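Local coordinates for NO-binding heme-dependent sensor protein (Shewanella oneidensis, PDB 4U9B) that probably senses nitric oxide as an H-NOX gas sensor, binding the gas at the ferrous iron of its heme, at residues A[2-5]-A[6-10]; A[52-55]-A[56-60]; A[100-103]-A[104-108]. All blocks are in the same frame, centred on the assembly; numbering follows the deposited sequence.

Interactions 1 and 3 approach the same heme from two helices, whereas interaction 2 lies away from the heme and zinc sites. Residues 2-10, at the start of helix 3-17, form a buried contact of apolar side chains with a hydrogen bond to a heme propionate. Residues 100-108, on helix 98-109, are half buried: Ile-102 and Val-106 press on the porphyrin, while His-103 and Asn-107 are exposed. Residues 52-60 run off the end of helix 44-58 and combine a salt bridge between buried Asp-53 and exposed Arg-57 with a Schellman motif. The centres of interactions 2 and 3 are about 33 Å apart, on opposite sides of the chain's centre; interaction 1 lies about 18 to 19 Å from either.

Interaction 1: residues A[2-5]-A[6-10]; sequences KGII and FNVLE. With HEM (protoporphyrin IX containing Fe), chain B.
With CG beside the backbone N (chi1 -69°), the ring of Phe-6 folds back along the first turn of helix 3-17 to meet Lys-2 and Gly-3. Its edge does the touching: CD2 of Phe-6 lies 3.5 Å from Lys-2 O, and Gly-3, with no side chain, presents CA near the ring plane. The ring also stacks with Tyr-36. Ile-5 is bent twice (chi1 -55°, chi2 -59°), which carries CD1 to 3.7 Å from CAD of the heme, at the root of a propionate arm. The carboxylate of that arm takes a nearly straight bond from the main chain, Lys-2 N to heme O1D, 2.8 Å. Lys-2 CG adds a contact of 3.4 Å with heme O2D, while its NZ turns to Ser-41 OG and the carbonyls of Ala-39 and His-111. Within the helix, Asn-7 N binds Gly-3 O at 2.7 Å, and Ile-4 CG1 touches Val-8 CG2 at 4.4 Å. Lys-2 thus holds the propionate oxygen O1D through its main-chain N-H, not through its ammonium, whose charge probably still helps to stabilise the carboxylate nearby.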
loop_
_atom_site.group_PDB
_atom_site.type_symbol
_atom_site.label_atom_id
_atom_site.label_comp_id
_atom_site.label_asym_id
_atom_site.label_seq_id
_atom_site.Cartn_x
_atom_site.Cartn_y
_atom_site.Cartn_z
ATOM N N LYS A 2 8.877 4.793 -4.982
ATOM C CA LYS A 2 8.962 6.242 -4.855
ATOM C C LYS A 2 9.156 6.653 -3.402
ATOM O O LYS A 2 8.708 5.969 -2.481
ATOM C CB LYS A 2 7.713 6.912 -5.438
ATOM C CG LYS A 2 7.651 6.897 -6.964
ATOM C CD LYS A 2 8.787 7.707 -7.579
ATOM C CE LYS A 2 8.738 7.711 -9.095
ATOM N NZ LYS A 2 9.979 8.311 -9.667
ATOM N N GLY A 3 9.838 7.777 -3.211
ATOM C CA GLY A 3 10.172 8.264 -1.886
ATOM C C GLY A 3 8.970 8.507 -0.997
ATOM O O GLY A 3 9.078 8.406 0.222
ATOM N N ILE A 4 7.825 8.830 -1.596
ATOM C CA ILE A 4 6.622 9.093 -0.812
ATOM C C ILE A 4 6.283 7.881 0.052
ATOM O O ILE A 4 5.868 8.022 1.199
ATOM C CB ILE A 4 5.404 9.457 -1.704
ATOM C CG1 ILE A 4 4.143 9.594 -0.849
ATOM C CG2 ILE A 4 5.181 8.415 -2.792
ATOM C CD1 ILE A 4 3.021 10.372 -1.521
ATOM N N ILE A 5 6.492 6.689 -0.491
ATOM C CA ILE A 5 6.211 5.467 0.252
ATOM C C ILE A 5 7.126 5.386 1.469
ATOM O O ILE A 5 6.681 5.063 2.570
ATOM C CB ILE A 5 6.393 4.215 -0.626
ATOM C CG1 ILE A 5 5.542 4.324 -1.900
ATOM C CG2 ILE A 5 6.040 2.955 0.158
ATOM C CD1 ILE A 5 4.047 4.473 -1.657
ATOM N N PHE A 6 8.403 5.695 1.264
ATOM C CA PHE A 6 9.366 5.741 2.356
ATOM C C PHE A 6 9.022 6.839 3.355
ATOM O O PHE A 6 9.209 6.668 4.555
ATOM C CB PHE A 6 10.783 5.961 1.822
ATOM C CG PHE A 6 11.333 4.797 1.060
ATOM C CD1 PHE A 6 12.027 3.791 1.713
ATOM C CD2 PHE A 6 11.162 4.706 -0.309
ATOM C CE1 PHE A 6 12.542 2.721 1.012
ATOM C CE2 PHE A 6 11.670 3.636 -1.014
ATOM C CZ PHE A 6 12.361 2.641 -0.353
ATOM N N ASN A 7 8.529 7.970 2.861
ATOM C CA ASN A 7 8.170 9.075 3.743
ATOM C C ASN A 7 7.042 8.684 4.689
ATOM O O ASN A 7 7.077 9.016 5.873
ATOM C CB ASN A 7 7.762 10.313 2.939
ATOM C CG ASN A 7 8.920 10.930 2.177
ATOM O OD1 ASN A 7 10.091 10.751 2.534
ATOM N ND2 ASN A 7 8.598 11.668 1.123
ATOM N N VAL A 8 6.038 7.982 4.171
ATOM C CA VAL A 8 4.929 7.552 5.010
ATOM C C VAL A 8 5.412 6.465 5.969
ATOM O O VAL A 8 4.977 6.410 7.117
ATOM C CB VAL A 8 3.737 7.041 4.173
ATOM C CG1 VAL A 8 2.608 6.583 5.078
ATOM C CG2 VAL A 8 3.236 8.138 3.242
ATOM N N LEU A 9 6.320 5.610 5.504
ATOM C CA LEU A 9 6.901 4.590 6.369
ATOM C C LEU A 9 7.648 5.263 7.513
ATOM O O LEU A 9 7.561 4.822 8.658
ATOM C CB LEU A 9 7.839 3.663 5.588
ATOM C CG LEU A 9 8.485 2.526 6.392
ATOM C CD1 LEU A 9 7.435 1.557 6.906
ATOM C CD2 LEU A 9 9.519 1.784 5.561
ATOM N N GLU A 10 8.368 6.341 7.208
ATOM C CA GLU A 10 9.079 7.089 8.241
ATOM C C GLU A 10 8.096 7.599 9.289
ATOM O O GLU A 10 8.335 7.457 10.489
ATOM C CB GLU A 10 9.863 8.265 7.648
ATOM C CG GLU A 10 10.692 9.025 8.696
ATOM C CD GLU A 10 11.400 10.240 8.137
ATOM O OE1 GLU A 10 11.754 11.135 8.935
ATOM O OE2 GLU A 10 11.610 10.302 6.907
HETATM C CHA HEM B . 1.900 1.927 -4.870
HETATM C CHB HEM B . -2.335 -0.334 -4.255
HETATM C CHC HEM B . -4.542 3.897 -3.535
HETATM C CHD HEM B . -0.616 6.119 -5.314
HETATM C C1A HEM B . 0.970 0.960 -4.579
HETATM C C2A HEM B . 1.246 -0.382 -4.107
HETATM C C3A HEM B . 0.071 -0.997 -3.937
HETATM C C4A HEM B . -0.983 -0.075 -4.294
HETATM C CMA HEM B . -0.158 -2.437 -3.445
HETATM C CAA HEM B . 2.642 -0.993 -3.846
HETATM C CBA HEM B . 3.394 -1.224 -5.159
HETATM C CGA HEM B . 3.092 -2.565 -5.791
HETATM O O1A HEM B . 3.686 -2.862 -6.865
HETATM O O2A HEM B . 2.271 -3.349 -5.246
HETATM C C1B HEM B . -3.296 0.597 -3.949
HETATM C C2B HEM B . -4.642 0.312 -3.505
HETATM C C3B HEM B . -5.267 1.489 -3.316
HETATM C C4B HEM B . -4.313 2.542 -3.614
HETATM C CMB HEM B . -5.171 -1.132 -3.346
HETATM C CAB HEM B . -6.706 1.794 -2.833
HETATM C CBB HEM B . -7.465 0.920 -2.166
HETATM C C1C HEM B . -3.672 4.880 -3.960
HETATM C C2C HEM B . -3.934 6.301 -3.943
HETATM C C3C HEM B . -2.868 6.940 -4.441
HETATM C C4C HEM B . -1.875 5.930 -4.785
HETATM C CMC HEM B . -5.242 6.943 -3.436
HETATM C CAC HEM B . -2.782 8.483 -4.570
HETATM C CBC HEM B . -1.844 9.111 -5.288
HETATM C C1D HEM B . 0.432 5.227 -5.260
HETATM C C2D HEM B . 1.818 5.592 -5.431
HETATM C C3D HEM B . 2.601 4.288 -5.293
HETATM C C4D HEM B . 1.615 3.261 -5.055
HETATM C CMD HEM B . 2.393 6.999 -5.686
HETATM C CAD HEM B . 4.124 4.099 -5.383
HETATM C CBD HEM B . 4.538 3.816 -6.825
HETATM C CGD HEM B . 6.031 3.628 -6.870
HETATM O O1D HEM B . 6.616 3.332 -5.800
HETATM O O2D HEM B . 6.637 3.770 -7.968
HETATM N NA HEM B . -0.403 1.116 -4.674
HETATM N NB HEM B . -3.126 1.961 -4.002
HETATM N NC HEM B . -2.406 4.690 -4.482
HETATM N ND HEM B . 0.352 3.851 -5.042
HETATM FE FE HEM B . -1.434 2.883 -4.751
#

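Interaction 2: residues A[52-55]-A[56-60]; sequences QDVA and QRLNM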
loop_
_atom_site.group_PDB
_atom_site.type_symbol
_atom_site.label_atom_id
_atom_site.label_comp_id
_atom_site.label_asym_id
_atom_site.label_seq_id
_atom_site.Cartn_x
_atom_site.Cartn_y
_atom_site.Cartn_z
ATOM N N GLN A 52 11.373 -5.791 6.880
ATOM C CA GLN A 52 11.804 -7.117 7.331
ATOM C C GLN A 52 12.435 -7.042 8.713
ATOM O O GLN A 52 12.200 -7.908 9.562
ATOM C CB GLN A 52 12.791 -7.741 6.342
ATOM C CG GLN A 52 13.151 -9.201 6.664
ATOM C CD GLN A 52 12.514 -10.214 5.722
ATOM O OE1 GLN A 52 11.695 -9.871 4.868
ATOM N NE2 GLN A 52 12.895 -11.478 5.880
ATOM N N ASP A 53 13.240 -6.007 8.924
ATOM C CA ASP A 53 13.905 -5.785 10.201
ATOM C C ASP A 53 12.873 -5.546 11.302
ATOM O O ASP A 53 12.919 -6.177 12.356
ATOM C CB ASP A 53 14.859 -4.594 10.088
ATOM C CG ASP A 53 15.866 -4.537 11.214
ATOM O OD1 ASP A 53 15.576 -5.048 12.315
ATOM O OD2 ASP A 53 16.956 -3.976 10.986
ATOM N N VAL A 54 11.934 -4.643 11.036
ATOM C CA VAL A 54 10.863 -4.342 11.980
ATOM C C VAL A 54 10.094 -5.607 12.343
ATOM O O VAL A 54 9.848 -5.876 13.518
ATOM C CB VAL A 54 9.883 -3.293 11.403
ATOM C CG1 VAL A 54 8.670 -3.112 12.312
ATOM C CG2 VAL A 54 10.590 -1.961 11.195
ATOM N N ALA A 55 9.718 -6.382 11.332
ATOM C CA ALA A 55 8.934 -7.590 11.555
ATOM C C ALA A 55 9.691 -8.587 12.428
ATOM O O ALA A 55 9.119 -9.160 13.355
ATOM C CB ALA A 55 8.555 -8.230 10.233
ATOM N N GLN A 56 10.975 -8.787 12.142
ATOM C CA GLN A 56 11.765 -9.749 12.903
ATOM C C GLN A 56 11.973 -9.269 14.336
ATOM O O GLN A 56 12.047 -10.080 15.261
ATOM C CB GLN A 56 13.118 -10.005 12.231
ATOM C CG GLN A 56 13.982 -11.003 13.002
ATOM C CD GLN A 56 15.105 -11.607 12.177
ATOM O OE1 GLN A 56 15.039 -11.656 10.949
ATOM N NE2 GLN A 56 16.144 -12.080 12.857
ATOM N N ARG A 57 12.062 -7.956 14.521
ATOM C CA ARG A 57 12.208 -7.384 15.857
ATOM C C ARG A 57 10.971 -7.669 16.697
ATOM O O ARG A 57 11.066 -7.948 17.893
ATOM C CB ARG A 57 12.449 -5.875 15.781
ATOM C CG ARG A 57 13.854 -5.498 15.341
ATOM C CD ARG A 57 14.028 -3.991 15.235
ATOM N NE ARG A 57 15.247 -3.646 14.507
ATOM C CZ ARG A 57 15.949 -2.529 14.685
ATOM N NH1 ARG A 57 15.567 -1.628 15.581
ATOM N NH2 ARG A 57 17.042 -2.318 13.967
ATOM N N LEU A 58 9.810 -7.590 16.055
ATOM C CA LEU A 58 8.537 -7.840 16.719
ATOM C C LEU A 58 8.160 -9.320 16.672
ATOM O O LEU A 58 7.143 -9.725 17.232
ATOM C CB LEU A 58 7.438 -6.994 16.072
ATOM C CG LEU A 58 7.683 -5.483 16.134
ATOM C CD1 LEU A 58 6.749 -4.737 15.200
ATOM C CD2 LEU A 58 7.523 -4.982 17.557
ATOM N N ASN A 59 8.986 -10.119 15.999
ATOM C CA ASN A 59 8.756 -11.557 15.876
ATOM C C ASN A 59 7.415 -11.858 15.207
ATOM O O ASN A 59 6.744 -12.835 15.547
ATOM C CB ASN A 59 8.820 -12.226 17.252
ATOM C CG ASN A 59 9.240 -13.687 17.179
ATOM O OD1 ASN A 59 9.979 -14.095 16.279
ATOM N ND2 ASN A 59 8.772 -14.481 18.131
ATOM N N MET A 60 7.041 -11.003 14.257
ATOM C CA MET A 60 5.795 -11.151 13.507
ATOM C C MET A 60 6.043 -11.600 12.076
ATOM O O MET A 60 7.140 -11.411 11.545
ATOM C CB MET A 60 5.032 -9.832 13.449
ATOM C CG MET A 60 4.525 -9.304 14.763
ATOM S SD MET A 60 3.915 -7.622 14.550
ATOM C CE MET A 60 2.731 -7.827 13.215
#
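A Schellman motif at the C-terminal end of helix 44-58 ties Met-60 back to Ala-55. Asn-59, the C-prime residue with positive phi, turns the chain so that Met-60 N reaches Ala-55 O at 2.9 Å, and a weak bond from Asn-59 N to Gln-56 O (3.1 Å) completes the cap. Just before the cap, Asp-53 and Arg-57 make an i to i+4 salt bridge. Arg-57, extended from CG to NE, lies across Asp-53 with the carboxylate and guanidinium planes 66° apart. Arg-57 NE meets Asp-53 OD1 at 2.6 Å, coming from above the carboxylate plane. Arg-57 NH2 reaches Asp-53 OD2 only weakly, at 3.4 Å. Asp-53 points CG opposite the backbone N (chi1 -164°), which carries the carboxylate to the arginine, OD1 close to NE and OD2 farther from NH2; OD2 is also held by Lys-28 and His-29. Replacing Asp-53 with an alanine would probably leave Lys-28 and His-29 without their shared acceptor and the guanidinium of Arg-57 less firmly held. Beside the salt bridge, the side chains of Val-54 and Leu-58 run next to each other in the same direction, CG1 of Val-54 3.8 Å from CD1 of Leu-58. Helix 19-29 flanks the salt bridge, with Leu-25 against Asp-53, Val-54 and Arg-57; helix 62-80 takes the Ala-55 and Met-60 side through Ile-62 and Val-65.

Interaction 3: residues A[100-103]-A[104-108]; sequences DVIH and LEVNK. With HEM (protoporphyrin IX containing Fe), chain B.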
loop_
_atom_site.group_PDB
_atom_site.type_symbol
_atom_site.label_atom_id
_atom_site.label_comp_id
_atom_site.label_asym_id
_atom_site.label_seq_id
_atom_site.Cartn_x
_atom_site.Cartn_y
_atom_site.Cartn_z
ATOM N N ASP A 100 -8.233 2.836 -13.549
ATOM C CA ASP A 100 -8.379 3.953 -14.476
ATOM C C ASP A 100 -7.843 5.249 -13.885
ATOM O O ASP A 100 -6.875 5.827 -14.384
ATOM C CB ASP A 100 -9.850 4.143 -14.858
ATOM C CG ASP A 100 -10.406 2.982 -15.658
ATOM O OD1 ASP A 100 -9.605 2.209 -16.225
ATOM O OD2 ASP A 100 -11.647 2.852 -15.727
ATOM N N VAL A 101 -8.481 5.691 -12.809
ATOM C CA VAL A 101 -8.264 7.026 -12.270
ATOM C C VAL A 101 -6.954 7.152 -11.492
ATOM O O VAL A 101 -6.141 8.019 -11.799
ATOM C CB VAL A 101 -9.443 7.437 -11.367
ATOM C CG1 VAL A 101 -9.257 8.846 -10.824
ATOM C CG2 VAL A 101 -10.744 7.346 -12.148
ATOM N N ILE A 102 -6.746 6.297 -10.492
ATOM C CA ILE A 102 -5.541 6.385 -9.668
ATOM C C ILE A 102 -4.289 6.212 -10.520
ATOM O O ILE A 102 -3.356 7.009 -10.425
ATOM C CB ILE A 102 -5.526 5.326 -8.544
ATOM C CG1 ILE A 102 -6.751 5.473 -7.632
ATOM C CG2 ILE A 102 -4.232 5.426 -7.726
ATOM C CD1 ILE A 102 -6.735 6.685 -6.742
ATOM N N HIS A 103 -4.273 5.169 -11.347
ATOM C CA HIS A 103 -3.128 4.875 -12.209
ATOM C C HIS A 103 -2.765 6.094 -13.051
ATOM O O HIS A 103 -1.593 6.469 -13.148
ATOM C CB HIS A 103 -3.439 3.678 -13.112
ATOM C CG HIS A 103 -2.234 3.092 -13.787
ATOM N ND1 HIS A 103 -1.497 2.069 -13.233
ATOM C CD2 HIS A 103 -1.651 3.378 -14.976
ATOM C CE1 HIS A 103 -0.504 1.753 -14.048
ATOM N NE2 HIS A 103 -0.575 2.532 -15.109
ATOM N N LEU A 104 -3.779 6.720 -13.641
ATOM C CA LEU A 104 -3.576 7.901 -14.470
ATOM C C LEU A 104 -2.981 9.057 -13.683
ATOM O O LEU A 104 -1.986 9.653 -14.098
ATOM C CB LEU A 104 -4.900 8.353 -15.097
ATOM C CG LEU A 104 -4.791 9.628 -15.939
ATOM C CD1 LEU A 104 -4.023 9.348 -17.214
ATOM C CD2 LEU A 104 -6.149 10.206 -16.244
ATOM N N GLU A 105 -3.609 9.390 -12.561
ATOM C CA GLU A 105 -3.198 10.557 -11.790
ATOM C C GLU A 105 -1.798 10.380 -11.209
ATOM O O GLU A 105 -1.052 11.349 -11.081
ATOM C CB GLU A 105 -4.205 10.845 -10.672
ATOM C CG GLU A 105 -5.624 11.161 -11.159
ATOM C CD GLU A 105 -5.682 12.328 -12.133
ATOM O OE1 GLU A 105 -4.800 13.208 -12.072
ATOM O OE2 GLU A 105 -6.616 12.362 -12.961
ATOM N N VAL A 106 -1.436 9.150 -10.860
ATOM C CA VAL A 106 -0.090 8.887 -10.357
ATOM C C VAL A 106 0.934 9.071 -11.472
ATOM O O VAL A 106 2.011 9.608 -11.244
ATOM C CB VAL A 106 0.042 7.466 -9.765
ATOM C CG1 VAL A 106 1.507 7.130 -9.459
ATOM C CG2 VAL A 106 -0.795 7.344 -8.500
ATOM N N ASN A 107 0.601 8.622 -12.678
ATOM C CA ASN A 107 1.522 8.755 -13.802
ATOM C C ASN A 107 1.640 10.198 -14.277
ATOM O O ASN A 107 2.630 10.576 -14.911
ATOM C CB ASN A 107 1.087 7.852 -14.956
ATOM C CG ASN A 107 1.669 6.456 -14.845
ATOM O OD1 ASN A 107 2.827 6.226 -15.190
ATOM N ND2 ASN A 107 0.870 5.517 -14.354
ATOM N N LYS A 108 0.630 11.004 -13.967
ATOM C CA LYS A 108 0.680 12.432 -14.255
ATOM C C LYS A 108 1.561 13.159 -13.243
ATOM O O LYS A 108 2.243 14.126 -13.583
ATOM C CB LYS A 108 -0.730 13.032 -14.251
ATOM C CG LYS A 108 -1.529 12.751 -15.516
ATOM C CD LYS A 108 -3.031 12.969 -15.320
ATOM C CE LYS A 108 -3.360 14.362 -14.804
ATOM N NZ LYS A 108 -4.823 14.538 -14.587
HETATM C CHA HEM B . 1.900 1.927 -4.870
HETATM C CHB HEM B . -2.335 -0.334 -4.255
HETATM C CHC HEM B . -4.542 3.897 -3.535
HETATM C CHD HEM B . -0.616 6.119 -5.314
HETATM C C1A HEM B . 0.970 0.960 -4.579
HETATM C C2A HEM B . 1.246 -0.382 -4.107
HETATM C C3A HEM B . 0.071 -0.997 -3.937
HETATM C C4A HEM B . -0.983 -0.075 -4.294
HETATM C CMA HEM B . -0.158 -2.437 -3.445
HETATM C CAA HEM B . 2.642 -0.993 -3.846
HETATM C CBA HEM B . 3.394 -1.224 -5.159
HETATM C CGA HEM B . 3.092 -2.565 -5.791
HETATM O O1A HEM B . 3.686 -2.862 -6.865
HETATM O O2A HEM B . 2.271 -3.349 -5.246
HETATM C C1B HEM B . -3.296 0.597 -3.949
HETATM C C2B HEM B . -4.642 0.312 -3.505
HETATM C C3B HEM B . -5.267 1.489 -3.316
HETATM C C4B HEM B . -4.313 2.542 -3.614
HETATM C CMB HEM B . -5.171 -1.132 -3.346
HETATM C CAB HEM B . -6.706 1.794 -2.833
HETATM C CBB HEM B . -7.465 0.920 -2.166
HETATM C C1C HEM B . -3.672 4.880 -3.960
HETATM C C2C HEM B . -3.934 6.301 -3.943
HETATM C C3C HEM B . -2.868 6.940 -4.441
HETATM C C4C HEM B . -1.875 5.930 -4.785
HETATM C CMC HEM B . -5.242 6.943 -3.436
HETATM C CAC HEM B . -2.782 8.483 -4.570
HETATM C CBC HEM B . -1.844 9.111 -5.288
HETATM C C1D HEM B . 0.432 5.227 -5.260
HETATM C C2D HEM B . 1.818 5.592 -5.431
HETATM C C3D HEM B . 2.601 4.288 -5.293
HETATM C C4D HEM B . 1.615 3.261 -5.055
HETATM C CMD HEM B . 2.393 6.999 -5.686
HETATM C CAD HEM B . 4.124 4.099 -5.383
HETATM C CBD HEM B . 4.538 3.816 -6.825
HETATM C CGD HEM B . 6.031 3.628 -6.870
HETATM O O1D HEM B . 6.616 3.332 -5.800
HETATM O O2D HEM B . 6.637 3.770 -7.968
HETATM N NA HEM B . -0.403 1.116 -4.674
HETATM N NB HEM B . -3.126 1.961 -4.002
HETATM N NC HEM B . -2.406 4.690 -4.482
HETATM N ND HEM B . 0.352 3.851 -5.042
HETATM FE FE HEM B . -1.434 2.883 -4.751
#
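His-103, known as the axial iron ligand of this heme protein, is off the metal here, and Asn-107 ND2 lies over its ring. His-103 NE2 is 10.4 Å from heme FE, an arrangement that fits the cleaved iron-histidine bond of NO-bound H-NOX sensors. The pair sits on helix 98-109 of the H-NOX fold, which passes over one side of the porphyrin. With CG turned opposite the backbone N (chi1 -166°), the imidazole stands out from the helix, and Asn-107 ND2 lies 3.2 Å above its plane, offset toward the rim near His-103 CD2. Ring and amide planes are 42° apart. The same ND2 donates to His-103 O at 2.9 Å, within the plane of its own amide but above that of the carbonyl. Asn-107 N reaches His-103 O from the opposite face at 3.1 Å, so two donors of one residue grip this oxygen, and the side-chain bond limits the turning of the amide.

The heme side of the helix is apolar. Ile-102 puts CD1 3.6 Å from heme CMC and lays CG2 over the pyrrole that holds NC; it also touches the bound nitric oxide. Val-106 CG2 packs both on Ile-102 CG2 and at 3.4 Å on heme CHD. The helix widens into a pi-type turn over residues 100-102, and the bond from Leu-104 N to Asp-100 O is weak, whereas Glu-105 N to Val-101 O is almost straight, with an N-H...O angle of 167°. The carboxylate of Glu-105, on a chain bent at chi2, is shared by two lysines: Lys-87 pairs with OE2, and Lys-108 NZ meets Glu-105 OE1 on its syn side at 2.8 Å.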